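Side-chain contacts in globin (Bacillus anthracis, PDB 5V3T), which is a group II truncated hemoglobin that binds heme and probably takes up oxygen or a related small ligand: residues 90-93 and 94-98; 101-105 and 106-110. One frame throughout, in Å; residues are numbered along the deposited sequence.

Contact 1 (90-93 and 94-98); sequences WLSC and MEQAM. With HEM (protoporphyrin IX containing Fe), chain C.
Trp90 lays one face of its indole over the heme, the two planes only about 8° from parallel, and on the other side of the indole plane it meets Met94. The pyrrole end of the indole lies over the heme's B ring, with CD1 of Trp90 3.6 Å from heme C3B. Its six-membered ring reaches the C ring, where CZ2 of Trp90 is 3.6 Å from heme C2C. The heme methyl CMC sits over this same face, nearer the rim of the indole than its middle. Met94 comes up obliquely, its CE 3.8 Å from CH2 of Trp90, while Phe25 of helix 14-31 meets Trp90 edge-to-face.

Both side chains leave the helix with CG trans to the backbone N (chi1 -165° for Trp90, -177° for Met94) and run side by side. That of Met94 then bends at chi2 and chi3, which folds its methyl back to the indole. This is the distal tryptophan expected of group II truncated hemoglobins, carried on helix 84-101, the G helix of the 2-on-2 globin fold. Its NE1 points into the ligand pocket and makes a weak hydrogen bond to the bound cyanide.

Regular i to i+4 bonds hold the helix: Met94 N to Trp90 O at 3.0 Å sets the indole and Met94 one turn apart, and Glu95 N to Leu91 O and Ala97 N to Cys93 O, both at 2.9 Å, continue the pattern. Away from the heme, Cys93 packs its buried side chain on Phe25 and Tyr28 of helix 14-31, and Glu95 reaches Arg108 and Phe112 of helix 105-122.

Contact 2 (101-105 and 106-110); sequences TGVHG and HIREF. With SO4 (sulfate ion), chain F.
Arg108 sets out from its helix with CG trans to the backbone N (chi1 180°), stays extended as far as NE and turns at chi4 (89°), which brings the edge of the guanidinium, at NH1, to the carbonyl of Val103. There NH1 of Arg108 donates to Val103 O at 2.8 Å. The carbonyl oxygen lies in the guanidinium plane, and the C=O bond points almost straight at the nitrogen. The aliphatic part of the arginine is used as well: Val103 CG1 packs against Arg108 CB at 3.8 Å, the two side chains crossing at a slant.

His104 runs alongside Arg108, its ring only 12° from parallel with the guanidinium, yet its ND1 is turned to a sulfate, probably from the crystallisation liquor. ND1 of His104 and the backbone N of Gly105 both donate to sulfate O4, at 3.1 Å and 3.2 Å. The site lies at the start of helix 105-122, where the helix dipole would be expected to suit a negative charge.

The first turn of that helix is tied back to the loop by Glu109 N, bonded to Gly105 O at 3.1 Å, and by a weak bond from Arg108 N to His104 O at 3.4 Å. Gly102, with positive phi, ends the preceding helix in a Schellman motif, and only a few residues separate it from helix 105-122. Arg108 NH1 also forms a salt bridge with Asp99 of helix 84-101, Val103 covers Met98 of that helix and Cys17 of helix 14-31, and Ile107 rests on Pro8 and Ala11 of helix 8-11.

Contact 1 comes first along the chain, within helix 84-101. Contact 2 follows at the short turn into helix 105-122, and their centres lie about 12 Å apart. These successive helices would be G and H of the globin fold, and the two contacts meet where the chain reverses. Met98 O probably accepts a hydrogen bond from Val103 N at 2.9 Å, and Met98 CB packs on Arg108 NH1 at 3.4 Å. The helix that carries Trp90 to the heme is therefore joined at its far end to the start of the next, with Trp90 of contact 1 in the ligand pocket and contact 2 at the surface.

Contact 1 (90-93 and 94-98)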
ATOM      1  N   TRP A  90       1.438   8.030 -12.430  1.00 32.60           N
ATOM      2  CA  TRP A  90       0.342   8.398 -11.557  1.00 32.24           C
ATOM      3  C   TRP A  90      -0.043   9.860 -11.762  1.00 27.76           C
ATOM      4  O   TRP A  90      -1.211  10.191 -11.952  1.00 28.15           O
ATOM      5  CB  TRP A  90       0.745   8.176 -10.100  1.00 27.05           C
ATOM      6  CG  TRP A  90      -0.377   8.176  -9.163  1.00 27.03           C
ATOM      7  CD1 TRP A  90      -1.013   7.084  -8.690  1.00 28.60           C
ATOM      8  CD2 TRP A  90      -1.019   9.320  -8.552  1.00 30.80           C
ATOM      9  NE1 TRP A  90      -2.005   7.460  -7.835  1.00 32.03           N
ATOM     10  CE2 TRP A  90      -2.032   8.818  -7.712  1.00 27.15           C
ATOM     11  CE3 TRP A  90      -0.832  10.704  -8.632  1.00 26.01           C
ATOM     12  CZ2 TRP A  90      -2.880   9.649  -6.954  1.00 31.26           C
ATOM     13  CZ3 TRP A  90      -1.673  11.537  -7.870  1.00 26.90           C
ATOM     14  CH2 TRP A  90      -2.681  10.999  -7.039  1.00 29.12           C
ATOM     15  N   LEU A  91       0.956  10.730 -11.692  1.00 29.91           N
ATOM     16  CA  LEU A  91       0.743  12.163 -11.864  1.00 33.58           C
ATOM     17  C   LEU A  91       0.265  12.492 -13.270  1.00 36.22           C
ATOM     18  O   LEU A  91      -0.517  13.421 -13.456  1.00 31.72           O
ATOM     19  CB  LEU A  91       2.027  12.931 -11.546  1.00 33.90           C
ATOM     20  CG  LEU A  91       2.388  12.946 -10.059  1.00 31.17           C
ATOM     21  CD1 LEU A  91       3.770  13.536  -9.823  1.00 35.41           C
ATOM     22  CD2 LEU A  91       1.323  13.719  -9.278  1.00 27.85           C
ATOM     23  N   SER A  92       0.749  11.742 -14.259  1.00 32.20           N
ATOM     24  CA  SER A  92       0.273  11.913 -15.635  1.00 33.37           C
ATOM     25  C   SER A  92      -1.220  11.617 -15.778  1.00 33.33           C
ATOM     26  O   SER A  92      -1.956  12.367 -16.435  1.00 32.07           O
ATOM     27  CB  SER A  92       1.057  11.015 -16.591  1.00 35.75           C
ATOM     28  OG  SER A  92       0.481  11.083 -17.886  1.00 49.45           O
ATOM     29  N   CYS A  93      -1.670  10.529 -15.162  1.00 27.75           N
ATOM     30  CA  CYS A  93      -3.085  10.187 -15.193  1.00 32.65           C
ATOM     31  C   CYS A  93      -3.899  11.245 -14.471  1.00 34.62           C
ATOM     32  O   CYS A  93      -4.999  11.590 -14.913  1.00 33.12           O
ATOM     33  CB  CYS A  93      -3.344   8.822 -14.554  1.00 33.64           C
ATOM     34  SG  CYS A  93      -2.708   7.434 -15.533  1.00 35.30           S
ATOM     35  N   MET A  94      -3.367  11.760 -13.364  1.00 29.17           N
ATOM     36  CA  MET A  94      -4.102  12.776 -12.601  1.00 25.47           C
ATOM     37  C   MET A  94      -4.217  14.076 -13.389  1.00 28.41           C
ATOM     38  O   MET A  94      -5.256  14.745 -13.342  1.00 31.98           O
ATOM     39  CB  MET A  94      -3.437  13.039 -11.245  1.00 25.96           C
ATOM     40  CG  MET A  94      -4.207  14.057 -10.363  1.00 32.57           C
ATOM     41  SD  MET A  94      -5.925  13.590 -10.063  1.00 30.87           S
ATOM     42  CE  MET A  94      -5.745  12.299  -8.844  1.00 33.06           C
ATOM     43  N   GLU A  95      -3.143  14.443 -14.088  1.00 27.25           N
ATOM     44  CA  GLU A  95      -3.152  15.608 -14.967  1.00 37.12           C
ATOM     45  C   GLU A  95      -4.267  15.512 -16.013  1.00 31.01           C
ATOM     46  O   GLU A  95      -5.007  16.480 -16.255  1.00 30.78           O
ATOM     47  CB  GLU A  95      -1.800  15.761 -15.663  1.00 55.94           C
ATOM     48  CG  GLU A  95      -1.030  16.993 -15.243  1.00 72.54           C
ATOM     49  CD  GLU A  95       0.307  17.129 -15.953  1.00 82.31           C
ATOM     50  OE1 GLU A  95       0.772  16.136 -16.557  1.00 79.93           O
ATOM     51  OE2 GLU A  95       0.888  18.236 -15.913  1.00 87.62           O
ATOM     52  N   GLN A  96      -4.380  14.339 -16.630  1.00 32.29           N
ATOM     53  CA  GLN A  96      -5.383  14.106 -17.667  1.00 34.47           C
ATOM     54  C   GLN A  96      -6.794  14.104 -17.073  1.00 34.20           C
ATOM     55  O   GLN A  96      -7.731  14.606 -17.693  1.00 36.77           O
ATOM     56  CB  GLN A  96      -5.115  12.791 -18.384  1.00 33.47           C
ATOM     57  CG  GLN A  96      -3.769  12.752 -19.084  1.00 35.43           C
ATOM     58  CD  GLN A  96      -3.454  11.381 -19.638  1.00 43.18           C
ATOM     59  OE1 GLN A  96      -2.623  10.652 -19.097  1.00 40.74           O
ATOM     60  NE2 GLN A  96      -4.122  11.021 -20.719  1.00 34.49           N
ATOM     61  N   ALA A  97      -6.941  13.531 -15.880  1.00 30.46           N
ATOM     62  CA  ALA A  97      -8.221  13.561 -15.175  1.00 29.99           C
ATOM     63  C   ALA A  97      -8.628  15.007 -14.857  1.00 30.87           C
ATOM     64  O   ALA A  97      -9.793  15.375 -14.986  1.00 25.64           O
ATOM     65  CB  ALA A  97      -8.151  12.732 -13.895  1.00 30.11           C
ATOM     66  N   MET A  98      -7.661  15.822 -14.446  1.00 27.15           N
ATOM     67  CA  MET A  98      -7.932  17.212 -14.134  1.00 25.49           C
ATOM     68  C   MET A  98      -8.338  17.981 -15.391  1.00 32.27           C
ATOM     69  O   MET A  98      -9.239  18.814 -15.343  1.00 30.97           O
ATOM     70  CB  MET A  98      -6.721  17.877 -13.485  1.00 26.96           C
ATOM     71  CG  MET A  98      -6.482  17.468 -12.027  1.00 26.78           C
ATOM     72  SD  MET A  98      -4.987  18.243 -11.381  1.00 34.96           S
ATOM     73  CE  MET A  98      -5.282  18.023  -9.624  1.00 36.00           C
TER
HETATM   74  CHA HEM C 201      -3.586   2.584  -2.137  1.00 35.51           C
HETATM   75  CHB HEM C 201      -0.366   2.566  -5.900  1.00 35.29           C
HETATM   76  CHC HEM C 201       0.487   7.294  -5.030  1.00 29.58           C
HETATM   77  CHD HEM C 201      -3.310   7.564  -1.970  1.00 36.82           C
HETATM   78  C1A HEM C 201      -2.801   2.189  -3.226  1.00 41.61           C
HETATM   79  C2A HEM C 201      -2.734   0.846  -3.781  1.00 44.81           C
HETATM   80  C3A HEM C 201      -1.863   0.843  -4.803  1.00 42.67           C
HETATM   81  C4A HEM C 201      -1.317   2.181  -4.952  1.00 39.13           C
HETATM   82  CMA HEM C 201      -1.487  -0.376  -5.681  1.00 48.11           C
HETATM   83  CAA HEM C 201      -3.563  -0.359  -3.275  1.00 52.51           C
HETATM   84  CBA HEM C 201      -5.049  -0.081  -3.511  1.00 64.02           C
HETATM   85  CGA HEM C 201      -5.878  -0.707  -2.422  1.00 67.50           C
HETATM   86  O1A HEM C 201      -5.344  -1.585  -1.696  1.00 69.41           O
HETATM   87  O2A HEM C 201      -7.073  -0.331  -2.285  1.00 63.10           O
HETATM   88  C1B HEM C 201       0.163   3.844  -5.976  1.00 34.06           C
HETATM   89  C2B HEM C 201       1.210   4.296  -6.875  1.00 32.14           C
HETATM   90  C3B HEM C 201       1.450   5.590  -6.615  1.00 29.82           C
HETATM   91  C4B HEM C 201       0.563   6.018  -5.548  1.00 27.74           C
HETATM   92  CMB HEM C 201       1.941   3.436  -7.932  1.00 36.89           C
HETATM   93  CAB HEM C 201       2.483   6.485  -7.332  1.00 37.79           C
HETATM   94  CBB HEM C 201       3.153   7.437  -6.664  1.00 32.91           C
HETATM   95  C1C HEM C 201      -0.514   7.785  -4.243  1.00 27.07           C
HETATM   96  C2C HEM C 201      -0.816   9.190  -4.021  1.00 35.65           C
HETATM   97  C3C HEM C 201      -1.858   9.262  -3.194  1.00 39.14           C
HETATM   98  C4C HEM C 201      -2.270   7.912  -2.832  1.00 37.59           C
HETATM   99  CMC HEM C 201      -0.082  10.409  -4.630  1.00 28.33           C
HETATM  100  CAC HEM C 201      -2.475  10.591  -2.694  1.00 33.23           C
HETATM  101  CBC HEM C 201      -3.793  10.644  -2.581  1.00 49.49           C
HETATM  102  C1D HEM C 201      -3.724   6.249  -1.745  1.00 34.01           C
HETATM  103  C2D HEM C 201      -4.802   5.887  -0.850  1.00 31.39           C
HETATM  104  C3D HEM C 201      -4.893   4.358  -0.886  1.00 39.12           C
HETATM  105  C4D HEM C 201      -3.859   3.912  -1.811  1.00 39.16           C
HETATM  106  CMD HEM C 201      -5.682   6.851  -0.028  1.00 31.77           C
HETATM  107  CAD HEM C 201      -5.895   3.493  -0.099  1.00 42.59           C
HETATM  108  CBD HEM C 201      -5.146   2.843   1.062  1.00 45.00           C
HETATM  109  CGD HEM C 201      -6.109   2.188   2.018  1.00 50.03           C
HETATM  110  O1D HEM C 201      -6.216   0.938   1.964  1.00 47.38           O
HETATM  111  O2D HEM C 201      -6.767   2.905   2.826  1.00 44.58           O
HETATM  112  NA  HEM C 201      -1.916   2.975  -3.967  1.00 38.52           N
HETATM  113  NB  HEM C 201      -0.206   4.934  -5.192  1.00 30.01           N
HETATM  114  NC  HEM C 201      -1.426   7.030  -3.515  1.00 33.29           N
HETATM  115  ND  HEM C 201      -3.188   5.055  -2.282  1.00 29.89           N
HETATM  116 FE   HEM C 201      -1.801   5.035  -3.846  1.00 33.83          FE

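Contact 2 (101-105 and 106-110)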
ATOM      1  N   THR A 101     -11.826  16.989 -16.240  1.00 28.62           N
ATOM      2  CA  THR A 101     -12.829  17.418 -15.279  1.00 35.87           C
ATOM      3  C   THR A 101     -12.892  18.933 -15.160  1.00 32.49           C
ATOM      4  O   THR A 101     -13.710  19.459 -14.404  1.00 30.18           O
ATOM      5  CB  THR A 101     -12.560  16.806 -13.894  1.00 37.23           C
ATOM      6  OG1 THR A 101     -11.254  17.176 -13.460  1.00 45.22           O
ATOM      7  CG2 THR A 101     -12.630  15.302 -13.978  1.00 28.71           C
ATOM      8  N   GLY A 102     -12.029  19.633 -15.901  1.00 32.26           N
ATOM      9  CA  GLY A 102     -12.083  21.087 -15.961  1.00 30.22           C
ATOM     10  C   GLY A 102     -11.469  21.806 -14.765  1.00 29.37           C
ATOM     11  O   GLY A 102     -11.883  22.905 -14.394  1.00 27.56           O
ATOM     12  N   VAL A 103     -10.470  21.184 -14.165  1.00 25.07           N
ATOM     13  CA  VAL A 103      -9.772  21.772 -13.018  1.00 24.44           C
ATOM     14  C   VAL A 103      -8.601  22.642 -13.483  1.00 30.94           C
ATOM     15  O   VAL A 103      -7.644  22.149 -14.099  1.00 28.92           O
ATOM     16  CB  VAL A 103      -9.281  20.672 -12.068  1.00 27.46           C
ATOM     17  CG1 VAL A 103      -8.539  21.288 -10.888  1.00 29.95           C
ATOM     18  CG2 VAL A 103     -10.465  19.828 -11.601  1.00 26.53           C
ATOM     19  N   HIS A 104      -8.691  23.943 -13.236  1.00 28.11           N
ATOM     20  CA  HIS A 104      -7.679  24.868 -13.730  1.00 32.36           C
ATOM     21  C   HIS A 104      -7.363  25.968 -12.721  1.00 31.45           C
ATOM     22  O   HIS A 104      -7.915  25.993 -11.626  1.00 31.53           O
ATOM     23  CB  HIS A 104      -8.132  25.474 -15.060  1.00 38.71           C
ATOM     24  CG  HIS A 104      -8.227  24.472 -16.168  1.00 41.92           C
ATOM     25  ND1 HIS A 104      -7.113  23.955 -16.792  1.00 40.81           N
ATOM     26  CD2 HIS A 104      -9.294  23.861 -16.736  1.00 29.60           C
ATOM     27  CE1 HIS A 104      -7.492  23.092 -17.721  1.00 43.70           C
ATOM     28  NE2 HIS A 104      -8.810  23.016 -17.705  1.00 38.05           N
ATOM     29  N   GLY A 105      -6.455  26.864 -13.093  1.00 35.01           N
ATOM     30  CA  GLY A 105      -6.128  28.012 -12.265  1.00 41.63           C
ATOM     31  C   GLY A 105      -5.364  27.702 -10.993  1.00 40.64           C
ATOM     32  O   GLY A 105      -4.648  26.706 -10.921  1.00 34.68           O
ATOM     33  N   HIS A 106      -5.517  28.561  -9.989  1.00 40.58           N
ATOM     34  CA  HIS A 106      -4.725  28.436  -8.775  1.00 40.02           C
ATOM     35  C   HIS A 106      -5.079  27.184  -8.004  1.00 35.01           C
ATOM     36  O   HIS A 106      -4.202  26.573  -7.406  1.00 35.51           O
ATOM     37  CB  HIS A 106      -4.894  29.655  -7.860  1.00 48.75           C
ATOM     38  CG  HIS A 106      -4.286  30.910  -8.404  1.00 50.59           C
ATOM     39  ND1 HIS A 106      -2.925  31.070  -8.560  1.00 46.22           N
ATOM     40  CD2 HIS A 106      -4.852  32.073  -8.812  1.00 53.20           C
ATOM     41  CE1 HIS A 106      -2.681  32.268  -9.059  1.00 54.66           C
ATOM     42  NE2 HIS A 106      -3.832  32.898  -9.217  1.00 51.13           N
ATOM     43  N   ILE A 107      -6.347  26.781  -8.007  1.00 30.09           N
ATOM     44  CA  ILE A 107      -6.683  25.548  -7.291  1.00 33.70           C
ATOM     45  C   ILE A 107      -6.047  24.327  -7.988  1.00 33.55           C
ATOM     46  O   ILE A 107      -5.605  23.376  -7.326  1.00 28.32           O
ATOM     47  CB  ILE A 107      -8.213  25.361  -7.136  1.00 30.08           C
ATOM     48  CG1 ILE A 107      -8.516  24.176  -6.217  1.00 29.68           C
ATOM     49  CG2 ILE A 107      -8.904  25.174  -8.486  1.00 26.73           C
ATOM     50  CD1 ILE A 107      -7.780  24.225  -4.884  1.00 33.62           C
ATOM     51  N   ARG A 108      -5.965  24.347  -9.314  1.00 26.93           N
ATOM     52  CA  ARG A 108      -5.293  23.235  -9.985  1.00 28.47           C
ATOM     53  C   ARG A 108      -3.837  23.160  -9.559  1.00 26.33           C
ATOM     54  O   ARG A 108      -3.337  22.087  -9.211  1.00 34.63           O
ATOM     55  CB  ARG A 108      -5.397  23.359 -11.500  1.00 32.42           C
ATOM     56  CG  ARG A 108      -4.694  22.197 -12.245  1.00 31.23           C
ATOM     57  CD  ARG A 108      -4.350  22.600 -13.676  1.00 35.83           C
ATOM     58  NE  ARG A 108      -3.646  21.552 -14.420  1.00 38.69           N
ATOM     59  CZ  ARG A 108      -4.244  20.597 -15.123  1.00 36.85           C
ATOM     60  NH1 ARG A 108      -5.565  20.551 -15.180  1.00 35.64           N
ATOM     61  NH2 ARG A 108      -3.518  19.693 -15.782  1.00 31.89           N
ATOM     62  N   GLU A 109      -3.155  24.298  -9.577  1.00 30.36           N
ATOM     63  CA  GLU A 109      -1.749  24.320  -9.232  1.00 32.33           C
ATOM     64  C   GLU A 109      -1.549  23.939  -7.778  1.00 42.39           C
ATOM     65  O   GLU A 109      -0.621  23.195  -7.459  1.00 37.66           O
ATOM     66  CB  GLU A 109      -1.129  25.687  -9.532  1.00 36.11           C
ATOM     67  CG  GLU A 109      -1.370  26.199 -10.969  1.00 53.67           C
ATOM     68  CD  GLU A 109      -1.026  25.178 -12.068  1.00 62.50           C
ATOM     69  OE1 GLU A 109      -0.138  24.321 -11.861  1.00 72.18           O
ATOM     70  OE2 GLU A 109      -1.640  25.240 -13.157  1.00 63.87           O
ATOM     71  N   PHE A 110      -2.415  24.437  -6.901  1.00 37.34           N
ATOM     72  CA  PHE A 110      -2.369  24.068  -5.487  1.00 35.94           C
ATOM     73  C   PHE A 110      -2.463  22.548  -5.300  1.00 35.32           C
ATOM     74  O   PHE A 110      -1.592  21.922  -4.679  1.00 34.21           O
ATOM     75  CB  PHE A 110      -3.486  24.768  -4.714  1.00 33.31           C
ATOM     76  CG  PHE A 110      -3.454  24.512  -3.229  1.00 37.89           C
ATOM     77  CD1 PHE A 110      -2.656  25.282  -2.401  1.00 48.56           C
ATOM     78  CD2 PHE A 110      -4.224  23.510  -2.663  1.00 35.05           C
ATOM     79  CE1 PHE A 110      -2.621  25.054  -1.024  1.00 49.27           C
ATOM     80  CE2 PHE A 110      -4.196  23.272  -1.291  1.00 37.22           C
ATOM     81  CZ  PHE A 110      -3.391  24.050  -0.472  1.00 44.46           C
TER
HETATM   82  S   SO4 F 204      -4.820  27.372 -16.462  1.00 47.65           S
HETATM   83  O1  SO4 F 204      -4.056  28.159 -15.506  1.00 51.22           O
HETATM   84  O2  SO4 F 204      -6.094  28.031 -16.706  1.00 56.98           O
HETATM   85  O3  SO4 F 204      -4.101  27.268 -17.723  1.00 54.08           O
HETATM   86  O4  SO4 F 204      -5.072  26.060 -15.880  1.00 46.37           O